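Local coordinates for uncharacterized protein (Saccharomonospora viridis, PDB 3RMQ), which is of unknown function but binds a zinc ion through three cysteines and a histidine, consistent with its zinc-finger family, at residues C59-I64 with F84-A89; A89-L94 with E104-T109; K15-D20 with A34-T39; W9-G14 with W54-C59. The protein carries 1 engineered substitution. All blocks are in the same frame, centred on the assembly; numbering follows the deposited sequence.

Contact 1. Residues C59-I64 with F84-A89; sequences CPVCTI and FDWSPA. With ZN (zinc ion), chain B.
Pro60, in the first turn of helix 60-69, is flanked by the aromatic rings of Phe84 and Trp86 and makes two CH-pi contacts. Its CA stands almost on the normal through the Phe84 ring, 3.9 Å from the centroid and 8° off the perpendicular. Its CB serves the second ring, lying 3.8 Å from the centroid of the Trp86 six-membered ring and nearer the rim than the centre.

Further packing widens the contact. Ile64 CG1 meets the edge of the indole at Trp86 CH2, 3.9 Å away, while Val61 CG2 comes at a slant to CZ3. Thr63 lays CB, CG2 and OG1 obliquely against the CE2 and CZ end of Phe84, OG1 3.6 Å from CZ.

No hydrogen bond joins the two segments; the polar bonds lie within 59-64 and fix the start of its helix. Cys59 is the N-cap, and its SG accepts a nearly straight bond (173°) from Cys62 N while also binding the zinc ion at 2.4 Å. A chi1 of -59° puts Thr63 OG1 beside its own backbone N, and both donate to Cys59 O from opposite faces of its plane. Cys62 SG is the second ligand of this CxxC pair; His17 and Cys36 complete the site.

Trp86 NE1 bonds to Ala81 O of helix 74-81, which also packs on Thr63 and Ile64, while Leu90 and Leu94 of helix 88-97 cover Val61 and Ile64 respectively.

Contact 2. Residues A89-L94 with E104-T109; sequences ALITRL and EVVELT
Ile91 and Leu94 face Val105, Val106 and Thr109 where two consecutive helices of the C-terminal helical region, 88-97 and 102-109, pack against each other. The short segments run at 123° to one another with their axes 9.8 Å apart, so they are far from antiparallel and meet through a small, largely apolar patch without hydrogen bonds across it.

Leu94 touches the larger number of partners. Its CG lies opposite the backbone N (chi1 -179°), and with a second torsion of 60° it is CD2 that meets the other helix. That one methyl does most of the touching: it lies 3.8 Å from Val105 CG1 and 4.0 Å from Thr109 CG2, with Leu108 CD2 a looser neighbour. Ile91 works with its branch methyl, CG2, which meets Val106 CG2 at 3.9 Å and Val105 CG1 at 4.2 Å. Its longer arm, CG1 to CD1, leads to Trp86 instead. Val105 therefore presents a single methyl, CG1, to both residues.

Trp86 also touches Leu94 and Thr109 and so helps fill the angle between the helices, while Leu108 also packs on helix 74-81. Thr109 divides its two branches: CG2 faces Leu94, while OG1, placed between the backbone N and the carbonyl carbon, donates to Val106 O at 2.6 Å, 23° from that carbonyl's plane.

Contact 3. Residues K15-D20 with A34-T39; sequences KRHVYD and ALCGET. With ZN (zinc ion), chain B.
His17 and Cys36 meet at the zinc ion, which His17 ND1 binds at 2.1 Å and Cys36 SG at 2.4 Å. The two ligand atoms are 3.6 Å apart, with the sulfur oblique to the imidazole ring. Beside them the packing is close: Ala34 CB lies 3.6 Å from His17 CB, and Leu35 N donates to Val18 O at 2.9 Å with an N-H...O angle of 157°. Leu35 then crosses Val18, its CD1 3.6 Å from Val18 CG1.

Residues 34-37 form a type I turn, closed by Gly37 N to Ala34 O, in the loop between strands 32-33 and 39-40. Together with strand 15-20 this loop supplies half of the zinc site of three cysteines and one histidine; Cys59 and Cys62 supply the rest. A chi1 of 62° sets Cys36 SG back over its own loop, where Glu38 N makes a weak bond to it.

From the end of the turn onward the contact slackens. Gly37 is exposed, and the CB of Glu38 points toward the strand without touching it. Glu38 has two conformers; in one of them its carboxylate does not meet Lys15 NZ, and its long, weak ion pair with Arg93 of helix 88-97 is doubtful.

Contact 4. Residues W9-G14 with W54-C59; sequences WQQADG and WFDGEC. With ZN (zinc ion), chain B.
Gln11 OE1 is held by two donors, Asp56 N at 3.0 Å and a water that also donates to Asp56 O. Asp56 N approaches from above the amide plane, 41° out of it, with an N-H...O angle of 153°. The extended chain of Gln11 crosses the Asp56 side chain at about a right angle, the amide and carboxylate planes well tilted to each other. The crossing is tight, Asp56 OD2 lying 2.9 Å from Gln11 CD, yet NE2 makes no bond there and turns to Asp48 OD1. OD2 takes a second water, which accepts from Gly14 N.

Trp54 lies flat against the strand. Gln11 CB sits over its five-membered ring, 3.5 Å from the centroid and only 6° off the normal, and Trp9 O comes within 3.3 Å of CH2. Gln11 N, also over this face, is buried without a hydrogen-bond partner. The Gln10 amide stands steeply to the indole, with NE2 3.7 Å from Trp54 CZ2; NE2 is itself bonded to Gln11 O and Asp48 O, the latter shared with Trp54 NE1. Farther along, Trp9 CZ3 rests against Glu58 CG.

Segment 54-59 thus drapes over strand 7-12 on its way to helix 60-69. It is tied to the neighbouring strand 15-20 by backbone bonds of Arg16 with Gly57 and Cys59, while Trp9 also reaches Thr63 and Leu66 of the helix.

In the fold
The zinc ion joins three of the four: contact 3 gives it one histidine and one cysteine, contact 1 the CxxC pair, and contact 4 shares the first cysteine of that pair. Contacts 3 and 4, with centres about 9 Å apart, meet in the two-stranded sheet, where Gln10 N lies 2.8 Å from His17 O, and contact 3 is nested in the loop that contact 4 closes. Contact 1 links this zinc-binding half to the C-terminal helices, Val61 CG1 packing 3.2 Å from Cys36 CB. Contact 2 continues from it along helix 88-97 but stays off the metal, the side chain of Leu94 being about 9 Å from zinc.

Contact 1. Residues C59-I64 with F84-A89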
loop_
_atom_site.group_PDB
_atom_site.type_symbol
_atom_site.label_atom_id
_atom_site.label_comp_id
_atom_site.label_asym_id
_atom_site.label_seq_id
_atom_site.Cartn_x
_atom_site.Cartn_y
_atom_site.Cartn_z
ATOM N N CYS A 59 3.999 0.764 -2.415
ATOM C CA CYS A 59 2.994 -0.282 -2.619
ATOM C C CYS A 59 1.720 0.394 -3.130
ATOM O O CYS A 59 1.148 1.246 -2.446
ATOM C CB CYS A 59 2.691 -1.006 -1.276
ATOM S SG CYS A 59 1.282 -2.192 -1.453
ATOM N N PRO A 60 1.285 0.087 -4.371
ATOM C CA PRO A 60 0.090 0.797 -4.869
ATOM C C PRO A 60 -1.130 0.538 -4.000
ATOM O O PRO A 60 -1.961 1.428 -3.799
ATOM C CB PRO A 60 -0.133 0.178 -6.269
ATOM C CG PRO A 60 1.260 -0.258 -6.690
ATOM C CD PRO A 60 1.885 -0.784 -5.392
ATOM N N VAL A 61 -1.269 -0.687 -3.488
ATOM C CA VAL A 61 -2.476 -1.018 -2.723
ATOM C C VAL A 61 -2.519 -0.259 -1.388
ATOM O O VAL A 61 -3.537 0.349 -1.020
ATOM C CB VAL A 61 -2.533 -2.540 -2.475
ATOM C CG1 VAL A 61 -3.704 -2.869 -1.593
ATOM C CG2 VAL A 61 -2.645 -3.261 -3.863
ATOM N N CYS A 62 -1.407 -0.286 -0.672
ATOM C CA CYS A 62 -1.303 0.468 0.579
ATOM C C CYS A 62 -1.546 1.976 0.362
ATOM O O CYS A 62 -2.160 2.632 1.211
ATOM C CB CYS A 62 0.099 0.301 1.208
ATOM S SG CYS A 62 0.308 -1.201 2.133
ATOM N N THR A 63 -1.022 2.531 -0.723
ATOM C CA THR A 63 -1.146 3.986 -0.973
ATOM C C THR A 63 -2.628 4.367 -1.136
ATOM O O THR A 63 -3.096 5.335 -0.557
ATOM C CB THR A 63 -0.351 4.419 -2.255
ATOM O OG1 THR A 63 1.052 4.090 -2.119
ATOM C CG2 THR A 63 -0.486 5.976 -2.504
ATOM N N ILE A 64 -3.361 3.584 -1.947
ATOM C CA ILE A 64 -4.781 3.823 -2.187
ATOM C C ILE A 64 -5.572 3.516 -0.899
ATOM O O ILE A 64 -6.479 4.260 -0.541
ATOM C CB ILE A 64 -5.316 2.939 -3.345
ATOM C CG1 ILE A 64 -4.656 3.319 -4.681
ATOM C CG2 ILE A 64 -6.863 2.996 -3.439
ATOM C CD1 ILE A 64 -4.614 4.755 -4.937
ATOM N N PHE A 84 0.517 4.468 -10.655
ATOM C CA PHE A 84 1.119 3.139 -10.453
ATOM C C PHE A 84 0.827 2.192 -11.620
ATOM O O PHE A 84 -0.113 2.419 -12.380
ATOM C CB PHE A 84 0.568 2.516 -9.155
ATOM C CG PHE A 84 0.879 3.321 -7.943
ATOM C CD1 PHE A 84 2.173 3.384 -7.480
ATOM C CD2 PHE A 84 -0.118 3.987 -7.246
ATOM C CE1 PHE A 84 2.484 4.115 -6.351
ATOM C CE2 PHE A 84 0.173 4.732 -6.131
ATOM C CZ PHE A 84 1.485 4.791 -5.668
ATOM N N ASP A 85 1.622 1.127 -11.728
ATOM C CA ASP A 85 1.331 -0.002 -12.612
ATOM C C ASP A 85 0.547 -1.060 -11.823
ATOM O O ASP A 85 0.919 -1.408 -10.722
ATOM C CB ASP A 85 2.635 -0.597 -13.148
ATOM C CG ASP A 85 3.471 0.428 -13.935
ATOM O OD1 ASP A 85 2.880 1.402 -14.469
ATOM O OD2 ASP A 85 4.715 0.266 -14.008
ATOM N N TRP A 86 -0.533 -1.558 -12.395
ATOM C CA TRP A 86 -1.473 -2.397 -11.676
ATOM C C TRP A 86 -1.604 -3.795 -12.301
ATOM O O TRP A 86 -2.260 -3.981 -13.339
ATOM C CB TRP A 86 -2.839 -1.744 -11.690
ATOM C CG TRP A 86 -2.917 -0.506 -10.858
ATOM C CD1 TRP A 86 -2.780 0.801 -11.265
ATOM C CD2 TRP A 86 -3.185 -0.478 -9.484
ATOM N NE1 TRP A 86 -2.953 1.644 -10.190
ATOM C CE2 TRP A 86 -3.218 0.884 -9.081
ATOM C CE3 TRP A 86 -3.412 -1.462 -8.539
ATOM C CZ2 TRP A 86 -3.426 1.257 -7.763
ATOM C CZ3 TRP A 86 -3.651 -1.091 -7.230
ATOM C CH2 TRP A 86 -3.647 0.262 -6.851
ATOM N N SER A 87 -0.980 -4.774 -11.668
ATOM C CA SER A 87 -1.068 -6.147 -12.125
ATOM C C SER A 87 -2.339 -6.780 -11.575
ATOM O O SER A 87 -2.964 -6.229 -10.679
ATOM C CB SER A 87 0.121 -6.925 -11.621
ATOM O OG SER A 87 0.017 -7.023 -10.223
ATOM N N PRO A 88 -2.722 -7.951 -12.112
ATOM C CA PRO A 88 -3.924 -8.596 -11.582
ATOM C C PRO A 88 -3.745 -8.916 -10.104
ATOM O O PRO A 88 -4.700 -8.844 -9.356
ATOM C CB PRO A 88 -4.048 -9.883 -12.430
ATOM C CG PRO A 88 -3.401 -9.535 -13.721
ATOM C CD PRO A 88 -2.252 -8.585 -13.361
ATOM N N ALA A 89 -2.529 -9.236 -9.675
ATOM C CA ALA A 89 -2.294 -9.520 -8.279
ATOM C C ALA A 89 -2.626 -8.293 -7.438
ATOM O O ALA A 89 -3.264 -8.407 -6.396
ATOM C CB ALA A 89 -0.812 -9.943 -8.047
HETATM ZN ZN ZN B . 1.218 -2.813 0.817
#

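Contact 2. Residues A89-L94 with E104-T109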
loop_
_atom_site.group_PDB
_atom_site.type_symbol
_atom_site.label_atom_id
_atom_site.label_comp_id
_atom_site.label_asym_id
_atom_site.label_seq_id
_atom_site.Cartn_x
_atom_site.Cartn_y
_atom_site.Cartn_z
ATOM N N ALA A 89 -2.529 -9.236 -9.675
ATOM C CA ALA A 89 -2.294 -9.520 -8.279
ATOM C C ALA A 89 -2.626 -8.293 -7.438
ATOM O O ALA A 89 -3.264 -8.407 -6.396
ATOM C CB ALA A 89 -0.812 -9.943 -8.047
ATOM N N LEU A 90 -2.173 -7.124 -7.882
ATOM C CA LEU A 90 -2.411 -5.891 -7.103
ATOM C C LEU A 90 -3.852 -5.452 -7.125
ATOM O O LEU A 90 -4.382 -5.039 -6.120
ATOM C CB LEU A 90 -1.561 -4.738 -7.619
ATOM C CG LEU A 90 -0.082 -4.997 -7.325
ATOM C CD1 LEU A 90 0.782 -4.057 -8.119
ATOM C CD2 LEU A 90 0.121 -4.766 -5.829
ATOM N N ILE A 91 -4.483 -5.523 -8.291
ATOM C CA ILE A 91 -5.872 -5.093 -8.433
ATOM C C ILE A 91 -6.760 -5.980 -7.598
ATOM O O ILE A 91 -7.651 -5.498 -6.907
ATOM C CB ILE A 91 -6.327 -5.103 -9.924
ATOM C CG1 ILE A 91 -5.437 -4.145 -10.740
ATOM C CG2 ILE A 91 -7.804 -4.719 -10.036
ATOM C CD1 ILE A 91 -5.644 -4.259 -12.301
ATOM N N THR A 92 -6.552 -7.285 -7.649
ATOM C CA THR A 92 -7.460 -8.143 -6.903
ATOM C C THR A 92 -7.165 -7.994 -5.401
ATOM O O THR A 92 -8.077 -8.085 -4.571
ATOM C CB THR A 92 -7.435 -9.609 -7.398
ATOM O OG1 THR A 92 -6.135 -10.157 -7.197
ATOM C CG2 THR A 92 -7.798 -9.662 -8.886
ATOM N N ARG A 93 -5.916 -7.701 -5.046
ATOM C CA ARG A 93 -5.598 -7.401 -3.651
ATOM C C ARG A 93 -6.300 -6.089 -3.182
ATOM O O ARG A 93 -6.843 -6.027 -2.078
ATOM C CB ARG A 93 -4.073 -7.313 -3.471
ATOM C CG ARG A 93 -3.623 -7.106 -2.037
ATOM C CD ARG A 93 -2.034 -7.184 -1.942
ATOM N NE ARG A 93 -1.548 -8.474 -2.442
ATOM C CZ ARG A 93 -0.479 -8.652 -3.228
ATOM N NH1 ARG A 93 0.257 -7.625 -3.615
ATOM N NH2 ARG A 93 -0.134 -9.880 -3.636
ATOM N N LEU A 94 -6.318 -5.047 -4.027
ATOM C CA LEU A 94 -7.014 -3.794 -3.654
ATOM C C LEU A 94 -8.521 -4.044 -3.506
ATOM O O LEU A 94 -9.173 -3.437 -2.650
ATOM C CB LEU A 94 -6.818 -2.708 -4.710
ATOM C CG LEU A 94 -7.464 -1.340 -4.432
ATOM C CD1 LEU A 94 -6.921 -0.747 -3.159
ATOM C CD2 LEU A 94 -7.197 -0.386 -5.593
ATOM N N GLU A 104 -15.684 -1.249 -10.109
ATOM C CA GLU A 104 -15.427 0.082 -9.590
ATOM C C GLU A 104 -13.966 0.182 -9.184
ATOM O O GLU A 104 -13.326 1.219 -9.423
ATOM C CB GLU A 104 -16.369 0.409 -8.434
ATOM C CG GLU A 104 -17.808 0.610 -8.910
ATOM C CD GLU A 104 -18.769 0.974 -7.793
ATOM O OE1 GLU A 104 -18.712 0.342 -6.719
ATOM O OE2 GLU A 104 -19.589 1.896 -7.994
ATOM N N VAL A 105 -13.410 -0.894 -8.625
ATOM C CA VAL A 105 -11.976 -0.882 -8.302
ATOM C C VAL A 105 -11.142 -0.741 -9.575
ATOM O O VAL A 105 -10.217 0.074 -9.633
ATOM C CB VAL A 105 -11.545 -2.142 -7.530
ATOM C CG1 VAL A 105 -10.023 -2.224 -7.449
ATOM C CG2 VAL A 105 -12.164 -2.125 -6.142
ATOM N N VAL A 106 -11.466 -1.510 -10.602
ATOM C CA VAL A 106 -10.680 -1.457 -11.824
ATOM C C VAL A 106 -10.735 -0.051 -12.445
ATOM O O VAL A 106 -9.709 0.489 -12.836
ATOM C CB VAL A 106 -11.103 -2.527 -12.820
ATOM C CG1 VAL A 106 -10.310 -2.388 -14.121
ATOM C CG2 VAL A 106 -10.872 -3.920 -12.221
ATOM N N GLU A 107 -11.915 0.550 -12.504
ATOM C CA GLU A 107 -12.053 1.910 -13.033
ATOM C C GLU A 107 -11.241 2.922 -12.223
ATOM O O GLU A 107 -10.553 3.785 -12.787
ATOM C CB GLU A 107 -13.532 2.288 -13.111
ATOM C CG GLU A 107 -14.217 1.475 -14.207
ATOM C CD GLU A 107 -15.716 1.706 -14.332
ATOM O OE1 GLU A 107 -16.261 2.583 -13.620
ATOM O OE2 GLU A 107 -16.346 0.999 -15.157
ATOM N N LEU A 108 -11.285 2.780 -10.901
ATOM C CA LEU A 108 -10.529 3.638 -9.996
ATOM C C LEU A 108 -9.028 3.643 -10.338
ATOM O O LEU A 108 -8.390 4.702 -10.397
ATOM C CB LEU A 108 -10.763 3.143 -8.554
ATOM C CG LEU A 108 -10.111 3.835 -7.357
ATOM C CD1 LEU A 108 -10.862 3.475 -6.089
ATOM C CD2 LEU A 108 -8.647 3.448 -7.237
ATOM N N THR A 109 -8.462 2.461 -10.583
ATOM C CA THR A 109 -7.033 2.355 -10.789
ATOM C C THR A 109 -6.616 3.019 -12.091
ATOM O O THR A 109 -5.457 3.379 -12.245
ATOM C CB THR A 109 -6.558 0.893 -10.856
ATOM O OG1 THR A 109 -7.239 0.229 -11.936
ATOM C CG2 THR A 109 -6.804 0.164 -9.524
#

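Contact 3. Residues K15-D20 with A34-T39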
loop_
_atom_site.group_PDB
_atom_site.type_symbol
_atom_site.label_atom_id
_atom_site.label_comp_id
_atom_site.label_asym_id
_atom_site.label_seq_id
_atom_site.Cartn_x
_atom_site.Cartn_y
_atom_site.Cartn_z
ATOM N N LYS A 15 8.606 -3.291 -1.453
ATOM C CA LYS A 15 7.790 -2.096 -1.671
ATOM C C LYS A 15 7.758 -1.256 -0.431
ATOM O O LYS A 15 8.041 -1.738 0.659
ATOM C CB LYS A 15 6.327 -2.476 -1.977
ATOM C CG LYS A 15 6.117 -3.564 -3.088
ATOM C CD LYS A 15 4.609 -3.891 -3.177
ATOM C CE LYS A 15 4.302 -5.114 -4.051
ATOM N NZ LYS A 15 4.151 -6.353 -3.221
ATOM N N ARG A 16 7.332 -0.008 -0.571
ATOM C CA ARG A 16 7.143 0.817 0.601
ATOM C C ARG A 16 5.667 0.680 1.027
ATOM O O ARG A 16 4.782 1.169 0.321
ATOM C CB ARG A 16 7.502 2.283 0.307
ATOM C CG ARG A 16 7.795 3.006 1.611
ATOM C CD ARG A 16 8.018 4.507 1.444
ATOM N NE ARG A 16 9.243 4.763 0.691
ATOM C CZ ARG A 16 9.768 5.979 0.470
ATOM N NH1 ARG A 16 9.145 7.074 0.930
ATOM N NH2 ARG A 16 10.922 6.098 -0.210
ATOM N N HIS A 17 5.409 -0.072 2.113
ATOM C CA HIS A 17 4.034 -0.357 2.532
ATOM C C HIS A 17 3.622 0.650 3.577
ATOM O O HIS A 17 4.460 1.461 4.014
ATOM C CB HIS A 17 3.918 -1.774 3.127
ATOM C CG HIS A 17 4.153 -2.868 2.132
ATOM N ND1 HIS A 17 3.180 -3.318 1.256
ATOM C CD2 HIS A 17 5.265 -3.602 1.875
ATOM C CE1 HIS A 17 3.672 -4.317 0.538
ATOM N NE2 HIS A 17 4.944 -4.493 0.884
ATOM N N VAL A 18 2.354 0.583 3.988
ATOM C CA VAL A 18 1.816 1.454 5.037
ATOM C C VAL A 18 1.375 0.497 6.102
ATOM O O VAL A 18 0.853 -0.613 5.779
ATOM C CB VAL A 18 0.612 2.303 4.556
ATOM C CG1 VAL A 18 -0.019 3.059 5.723
ATOM C CG2 VAL A 18 1.080 3.291 3.488
ATOM N N TYR A 19 1.575 0.863 7.363
ATOM C CA TYR A 19 1.010 0.027 8.426
ATOM C C TYR A 19 0.206 0.866 9.434
ATOM O O TYR A 19 0.398 2.094 9.557
ATOM C CB TYR A 19 2.108 -0.811 9.125
ATOM C CG TYR A 19 3.060 -0.031 9.967
ATOM C CD1 TYR A 19 4.119 0.681 9.393
ATOM C CD2 TYR A 19 2.919 0.011 11.351
ATOM C CE1 TYR A 19 4.984 1.436 10.174
ATOM C CE2 TYR A 19 3.778 0.764 12.143
ATOM C CZ TYR A 19 4.814 1.465 11.548
ATOM O OH TYR A 19 5.670 2.201 12.334
ATOM N N ASP A 20 -0.696 0.185 10.134
ATOM C CA ASP A 20 -1.543 0.792 11.178
ATOM C C ASP A 20 -0.735 0.727 12.493
ATOM O O ASP A 20 -0.447 -0.384 13.018
ATOM C CB ASP A 20 -2.815 -0.043 11.280
ATOM C CG ASP A 20 -3.871 0.583 12.172
ATOM O OD1 ASP A 20 -3.484 1.379 13.067
ATOM O OD2 ASP A 20 -5.085 0.278 11.985
ATOM N N ALA A 34 0.752 -5.232 6.456
ATOM C CA ALA A 34 0.494 -3.899 5.910
ATOM C C ALA A 34 -1.009 -3.662 5.642
ATOM O O ALA A 34 -1.844 -4.597 5.686
ATOM C CB ALA A 34 1.259 -3.764 4.622
ATOM N N LEU A 35 -1.380 -2.428 5.299
ATOM C CA LEU A 35 -2.805 -2.146 5.001
ATOM C C LEU A 35 -3.280 -3.004 3.822
ATOM O O LEU A 35 -4.464 -3.335 3.693
ATOM C CB LEU A 35 -3.033 -0.671 4.627
ATOM C CG LEU A 35 -2.792 0.364 5.683
ATOM C CD1 LEU A 35 -3.290 1.731 5.136
ATOM C CD2 LEU A 35 -3.465 -0.060 6.995
ATOM N N CYS A 36 -2.363 -3.394 2.954
ATOM C CA CYS A 36 -2.776 -4.152 1.755
ATOM C C CYS A 36 -3.004 -5.607 2.086
ATOM O O CYS A 36 -3.449 -6.404 1.227
ATOM C CB CYS A 36 -1.703 -4.056 0.647
ATOM S SG CYS A 36 -0.118 -4.758 1.141
ATOM N N GLY A 37 -2.676 -5.991 3.317
ATOM C CA GLY A 37 -2.915 -7.369 3.726
ATOM C C GLY A 37 -1.727 -8.313 3.624
ATOM O O GLY A 37 -1.778 -9.420 4.127
ATOM N N GLU A 38 -0.646 -7.873 2.988
ATOM C CA GLU A 38 0.573 -8.690 2.899
ATOM C C GLU A 38 1.327 -8.679 4.235
ATOM O O GLU A 38 1.532 -7.619 4.823
ATOM C CB GLU A 38 1.494 -8.153 1.797
ATOM C CG GLU A 38 0.986 -8.384 0.375
ATOM C CD GLU A 38 1.016 -9.850 -0.026
ATOM O OE1 GLU A 38 2.112 -10.357 -0.333
ATOM O OE2 GLU A 38 -0.055 -10.488 -0.027
ATOM N N THR A 39 1.739 -9.863 4.699
ATOM C CA THR A 39 2.555 -9.977 5.911
ATOM C C THR A 39 4.005 -9.974 5.450
ATOM O O THR A 39 4.415 -10.806 4.615
ATOM C CB THR A 39 2.249 -11.275 6.682
ATOM O OG1 THR A 39 0.890 -11.229 7.123
ATOM C CG2 THR A 39 3.156 -11.382 7.905
HETATM ZN ZN ZN B . 1.218 -2.813 0.817
#

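Contact 4. Residues W9-G14 with W54-C59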
loop_
_atom_site.group_PDB
_atom_site.type_symbol
_atom_site.label_atom_id
_atom_site.label_comp_id
_atom_site.label_asym_id
_atom_site.label_seq_id
_atom_site.Cartn_x
_atom_site.Cartn_y
_atom_site.Cartn_z
ATOM N N TRP A 9 4.726 4.748 7.033
ATOM C CA TRP A 9 5.306 3.968 5.953
ATOM C C TRP A 9 6.413 3.069 6.480
ATOM O O TRP A 9 7.116 3.449 7.445
ATOM C CB TRP A 9 5.876 4.933 4.861
ATOM C CG TRP A 9 4.786 5.709 4.186
ATOM C CD1 TRP A 9 4.204 6.893 4.617
ATOM C CD2 TRP A 9 4.111 5.349 2.963
ATOM N NE1 TRP A 9 3.206 7.267 3.716
ATOM C CE2 TRP A 9 3.155 6.359 2.692
ATOM C CE3 TRP A 9 4.240 4.268 2.059
ATOM C CZ2 TRP A 9 2.292 6.313 1.555
ATOM C CZ3 TRP A 9 3.380 4.234 0.899
ATOM C CH2 TRP A 9 2.436 5.248 0.681
ATOM N N GLN A 10 6.597 1.912 5.832
ATOM C CA GLN A 10 7.734 1.047 6.133
ATOM C C GLN A 10 8.079 0.202 4.912
ATOM O O GLN A 10 7.197 -0.474 4.363
ATOM C CB GLN A 10 7.400 0.123 7.331
ATOM C CG GLN A 10 8.460 -0.972 7.603
ATOM C CD GLN A 10 9.815 -0.378 7.963
ATOM O OE1 GLN A 10 9.898 0.451 8.870
ATOM N NE2 GLN A 10 10.879 -0.771 7.234
ATOM N N GLN A 11 9.336 0.250 4.490
ATOM C CA GLN A 11 9.763 -0.550 3.317
ATOM C C GLN A 11 9.933 -1.998 3.769
ATOM O O GLN A 11 10.525 -2.279 4.849
ATOM C CB GLN A 11 11.088 -0.053 2.762
ATOM C CG GLN A 11 11.530 -0.858 1.491
ATOM C CD GLN A 11 12.734 -0.258 0.852
ATOM O OE1 GLN A 11 12.630 0.740 0.119
ATOM N NE2 GLN A 11 13.912 -0.814 1.152
ATOM N N ALA A 12 9.421 -2.937 2.969
ATOM C CA ALA A 12 9.622 -4.356 3.260
ATOM C C ALA A 12 9.192 -5.176 2.068
ATOM O O ALA A 12 8.236 -4.832 1.374
ATOM C CB ALA A 12 8.792 -4.772 4.508
ATOM N N ASP A 13 9.956 -6.227 1.807
ATOM C CA ASP A 13 9.634 -7.152 0.737
ATOM C C ASP A 13 9.453 -6.451 -0.585
ATOM O O ASP A 13 8.549 -6.791 -1.369
ATOM C CB ASP A 13 8.372 -7.944 1.050
ATOM C CG ASP A 13 8.301 -9.232 0.213
ATOM O OD1 ASP A 13 9.369 -9.686 -0.288
ATOM O OD2 ASP A 13 7.195 -9.779 0.044
ATOM N N GLY A 14 10.324 -5.489 -0.860
ATOM C CA GLY A 14 10.373 -4.875 -2.162
ATOM C C GLY A 14 9.413 -3.714 -2.425
ATOM O O GLY A 14 9.409 -3.218 -3.544
ATOM N N TRP A 54 15.490 3.929 1.526
ATOM C CA TRP A 54 14.298 3.301 0.989
ATOM C C TRP A 54 14.107 3.660 -0.475
ATOM O O TRP A 54 13.519 4.718 -0.793
ATOM C CB TRP A 54 13.067 3.780 1.729
ATOM C CG TRP A 54 12.933 3.170 3.117
ATOM C CD1 TRP A 54 13.736 2.221 3.732
ATOM C CD2 TRP A 54 11.880 3.465 4.024
ATOM N NE1 TRP A 54 13.244 1.969 5.019
ATOM C CE2 TRP A 54 12.116 2.727 5.213
ATOM C CE3 TRP A 54 10.783 4.334 3.962
ATOM C CZ2 TRP A 54 11.292 2.822 6.318
ATOM C CZ3 TRP A 54 9.931 4.428 5.101
ATOM C CH2 TRP A 54 10.191 3.677 6.232
ATOM N N PHE A 55 14.587 2.800 -1.366
ATOM C CA PHE A 55 14.488 3.104 -2.800
ATOM C C PHE A 55 13.396 2.282 -3.496
ATOM O O PHE A 55 13.150 2.450 -4.683
ATOM C CB PHE A 55 15.844 2.812 -3.512
ATOM C CG PHE A 55 17.007 3.630 -2.993
ATOM C CD1 PHE A 55 16.805 4.772 -2.222
ATOM C CD2 PHE A 55 18.302 3.243 -3.242
ATOM C CE1 PHE A 55 17.902 5.516 -1.715
ATOM C CE2 PHE A 55 19.390 3.994 -2.768
ATOM C CZ PHE A 55 19.182 5.140 -2.017
ATOM N N ASP A 56 12.779 1.340 -2.799
ATOM C CA ASP A 56 11.706 0.566 -3.424
ATOM C C ASP A 56 10.524 1.456 -3.749
ATOM O O ASP A 56 10.260 2.431 -3.047
ATOM C CB ASP A 56 11.231 -0.524 -2.475
ATOM C CG ASP A 56 12.268 -1.673 -2.345
ATOM O OD1 ASP A 56 12.916 -1.997 -3.369
ATOM O OD2 ASP A 56 12.393 -2.250 -1.245
ATOM N N GLY A 57 9.756 1.075 -4.755
ATOM C CA GLY A 57 8.589 1.852 -5.108
ATOM C C GLY A 57 7.500 1.725 -4.046
ATOM O O GLY A 57 7.453 0.718 -3.335
ATOM N N GLU A 58 6.629 2.734 -3.929
ATOM C CA GLU A 58 5.494 2.591 -3.010
ATOM C C GLU A 58 4.559 1.433 -3.406
ATOM O O GLU A 58 4.338 1.165 -4.585
ATOM C CB GLU A 58 4.689 3.887 -2.945
ATOM C CG GLU A 58 5.376 4.962 -2.163
ATOM C CD GLU A 58 6.481 5.683 -2.935
ATOM O OE1 GLU A 58 6.341 5.834 -4.176
ATOM O OE2 GLU A 58 7.494 6.085 -2.287
ATOM N N CYS A 59 3.999 0.764 -2.415
ATOM C CA CYS A 59 2.994 -0.282 -2.619
ATOM C C CYS A 59 1.720 0.394 -3.130
ATOM O O CYS A 59 1.148 1.246 -2.446
ATOM C CB CYS A 59 2.691 -1.006 -1.276
ATOM S SG CYS A 59 1.282 -2.192 -1.453
HETATM ZN ZN ZN B . 1.218 -2.813 0.817
HETATM O O HOH W 1 10.811 2.611 -0.386
HETATM O O HOH W 2 12.570 -4.264 0.496
HETATM O O HOH W 3 10.238 -1.301 -6.223
#